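Local structure of diaminopimelate decarboxylase (Aquifex aeolicus, 2P3E) at residues B[15-20]-B[329-334]. The protein probably catalyses the pyridoxal phosphate-dependent decarboxylation of meso-diaminopimelate to L-lysine, the last step of lysine biosynthesis by the diaminopimelate pathway. Numbering follows the deposited sequence.
Sequences DGELFI and IPVETK
Glu17 reaches Glu332 by a fold in its own chain: with CG turned beside the backbone N (chi1 -70°) and the chain bent at chi2 (-77°), a side chain that leaves its backbone pointing away curls back until its carboxylate lies over CG of Glu332. Leu18 instead sets CG anti to its backbone N (chi1 -169°), which carries its CD2 methyl to within 3.7 Å of CD1 of Ile329, the two branched chains crossing at about a right angle.

The glutamates run side by side, their carboxylate planes nearly perpendicular, and Glu17 OE2 comes 2.5 Å from Glu332 OE2. So short an approach would be unfavourable if both groups were charged; nearby lysines may offset part of the charge, Lys26 pairing with Glu332 OE2 and Lys334 NZ lying 3.5 Å from Glu332 OE1. With an alanine here instead of Glu332, the CG methylene and carboxylate are gone, which would probably leave both lysines without this acidic mate and the curled end of Glu17 free to turn.

The backbones join at a single bridge, Glu17 with Glu332. Thr333 N donates to Gly16 O (2.9 Å) and Leu18 N to Val331 O (2.8 Å). Glycine suits position 16, in the type I'-like turn of the 11-14/17-20 beta hairpin, since phi is positive and a CB would crowd Thr333 O. Leu18 and Ile329 are buried, where apolar branched chains pack with no polar atom to satisfy.

This is packing within the beta domain that accompanies the TIM barrel in these decarboxylases, away from the cofactor and substrate sites. It ties strand 17-20 to the chain leaving strand 328-330; Tyr13 of strand 11-14 and Ala370 of strand 368-371 touch Leu18 and Ile329, and helix 25-32 brings Leu25 against Leu18 and Lys26 against Glu17 and Val331.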
loop_
_atom_site.group_PDB
_atom_site.type_symbol
_atom_site.label_atom_id
_atom_site.label_comp_id
_atom_site.label_asym_id
_atom_site.label_seq_id
_atom_site.Cartn_x
_atom_site.Cartn_y
_atom_site.Cartn_z
ATOM N N ASP B 15 -12.692 22.526 26.361
ATOM C CA ASP B 15 -13.614 23.551 25.831
ATOM C C ASP B 15 -13.985 23.294 24.357
ATOM O O ASP B 15 -13.953 24.201 23.525
ATOM C CB ASP B 15 -13.013 24.957 26.023
ATOM C CG ASP B 15 -13.952 26.073 25.587
ATOM O OD1 ASP B 15 -15.175 25.973 25.830
ATOM O OD2 ASP B 15 -13.456 27.051 24.991
ATOM N N GLY B 16 -14.309 22.040 24.045
ATOM C CA GLY B 16 -14.746 21.639 22.702
ATOM C C GLY B 16 -13.622 21.349 21.713
ATOM O O GLY B 16 -13.892 21.022 20.561
ATOM N N GLU B 17 -12.370 21.470 22.160
ATOM C CA GLU B 17 -11.192 21.274 21.295
ATOM C C GLU B 17 -10.370 20.059 21.716
ATOM O O GLU B 17 -10.045 19.897 22.897
ATOM C CB GLU B 17 -10.296 22.517 21.288
ATOM C CG GLU B 17 -10.890 23.732 20.557
ATOM C CD GLU B 17 -10.805 23.640 19.031
ATOM O OE1 GLU B 17 -10.207 22.664 18.485
ATOM O OE2 GLU B 17 -11.336 24.558 18.371
ATOM N N LEU B 18 -10.020 19.222 20.742
ATOM C CA LEU B 18 -9.259 18.000 21.018
ATOM C C LEU B 18 -7.777 18.313 21.236
ATOM O O LEU B 18 -7.163 19.047 20.456
ATOM C CB LEU B 18 -9.455 16.955 19.894
ATOM C CG LEU B 18 -8.932 15.532 20.179
ATOM C CD1 LEU B 18 -9.716 14.839 21.283
ATOM C CD2 LEU B 18 -8.953 14.675 18.905
ATOM N N PHE B 19 -7.228 17.761 22.313
ATOM C CA PHE B 19 -5.823 17.909 22.678
ATOM C C PHE B 19 -5.178 16.519 22.837
ATOM O O PHE B 19 -5.847 15.567 23.235
ATOM C CB PHE B 19 -5.674 18.671 24.007
ATOM C CG PHE B 19 -5.826 20.176 23.890
ATOM C CD1 PHE B 19 -4.717 21.002 23.923
ATOM C CD2 PHE B 19 -7.079 20.761 23.775
ATOM C CE1 PHE B 19 -4.850 22.398 23.821
ATOM C CE2 PHE B 19 -7.231 22.161 23.665
ATOM C CZ PHE B 19 -6.117 22.972 23.688
ATOM N N ILE B 20 -3.878 16.438 22.564
ATOM C CA ILE B 20 -3.071 15.252 22.889
ATOM C C ILE B 20 -1.809 15.712 23.592
ATOM O O ILE B 20 -1.092 16.568 23.079
ATOM C CB ILE B 20 -2.726 14.403 21.615
ATOM C CG1 ILE B 20 -2.016 13.093 22.009
ATOM C CG2 ILE B 20 -1.916 15.225 20.591
ATOM C CD1 ILE B 20 -1.842 12.121 20.864
ATOM N N ILE B 329 -13.412 10.846 15.305
ATOM C CA ILE B 329 -14.027 11.885 16.120
ATOM C C ILE B 329 -13.679 13.263 15.566
ATOM O O ILE B 329 -12.612 13.433 14.940
ATOM C CB ILE B 329 -13.581 11.789 17.608
ATOM C CG1 ILE B 329 -12.056 11.987 17.738
ATOM C CG2 ILE B 329 -14.043 10.454 18.195
ATOM C CD1 ILE B 329 -11.497 11.969 19.174
ATOM N N PRO B 330 -14.558 14.258 15.806
ATOM C CA PRO B 330 -14.214 15.619 15.399
ATOM C C PRO B 330 -13.152 16.243 16.314
ATOM O O PRO B 330 -13.093 15.956 17.527
ATOM C CB PRO B 330 -15.560 16.355 15.473
ATOM C CG PRO B 330 -16.310 15.644 16.591
ATOM C CD PRO B 330 -15.886 14.193 16.464
ATOM N N VAL B 331 -12.267 17.033 15.723
ATOM C CA VAL B 331 -11.277 17.778 16.492
ATOM C C VAL B 331 -11.992 18.902 17.289
ATOM O O VAL B 331 -11.550 19.265 18.380
ATOM C CB VAL B 331 -10.152 18.329 15.554
ATOM C CG1 VAL B 331 -9.280 19.408 16.234
ATOM C CG2 VAL B 331 -9.283 17.168 15.014
ATOM N N GLU B 332 -13.088 19.423 16.726
ATOM C CA GLU B 332 -13.961 20.397 17.411
ATOM C C GLU B 332 -15.357 19.799 17.628
ATOM O O GLU B 332 -16.052 19.479 16.660
ATOM C CB GLU B 332 -14.088 21.705 16.603
ATOM C CG GLU B 332 -12.856 22.608 16.568
ATOM C CD GLU B 332 -13.157 24.050 16.109
ATOM O OE1 GLU B 332 -14.324 24.387 15.818
ATOM O OE2 GLU B 332 -12.215 24.872 16.030
ATOM N N THR B 333 -15.758 19.618 18.889
ATOM C CA THR B 333 -17.160 19.287 19.222
ATOM C C THR B 333 -17.975 20.580 19.253
ATOM O O THR B 333 -17.557 21.559 19.880
ATOM C CB THR B 333 -17.342 18.709 20.641
ATOM O OG1 THR B 333 -16.168 18.030 21.101
ATOM C CG2 THR B 333 -18.575 17.775 20.715
ATOM N N LYS B 334 -19.144 20.572 18.614
ATOM C CA LYS B 334 -19.967 21.788 18.508
ATOM C C LYS B 334 -21.449 21.618 18.858
ATOM O O LYS B 334 -22.284 22.405 18.395
ATOM C CB LYS B 334 -19.847 22.384 17.103
ATOM C CG LYS B 334 -18.615 23.237 16.879
ATOM C CD LYS B 334 -18.510 23.655 15.430
ATOM C CE LYS B 334 -17.308 24.558 15.225
ATOM N NZ LYS B 334 -17.154 24.931 13.788
#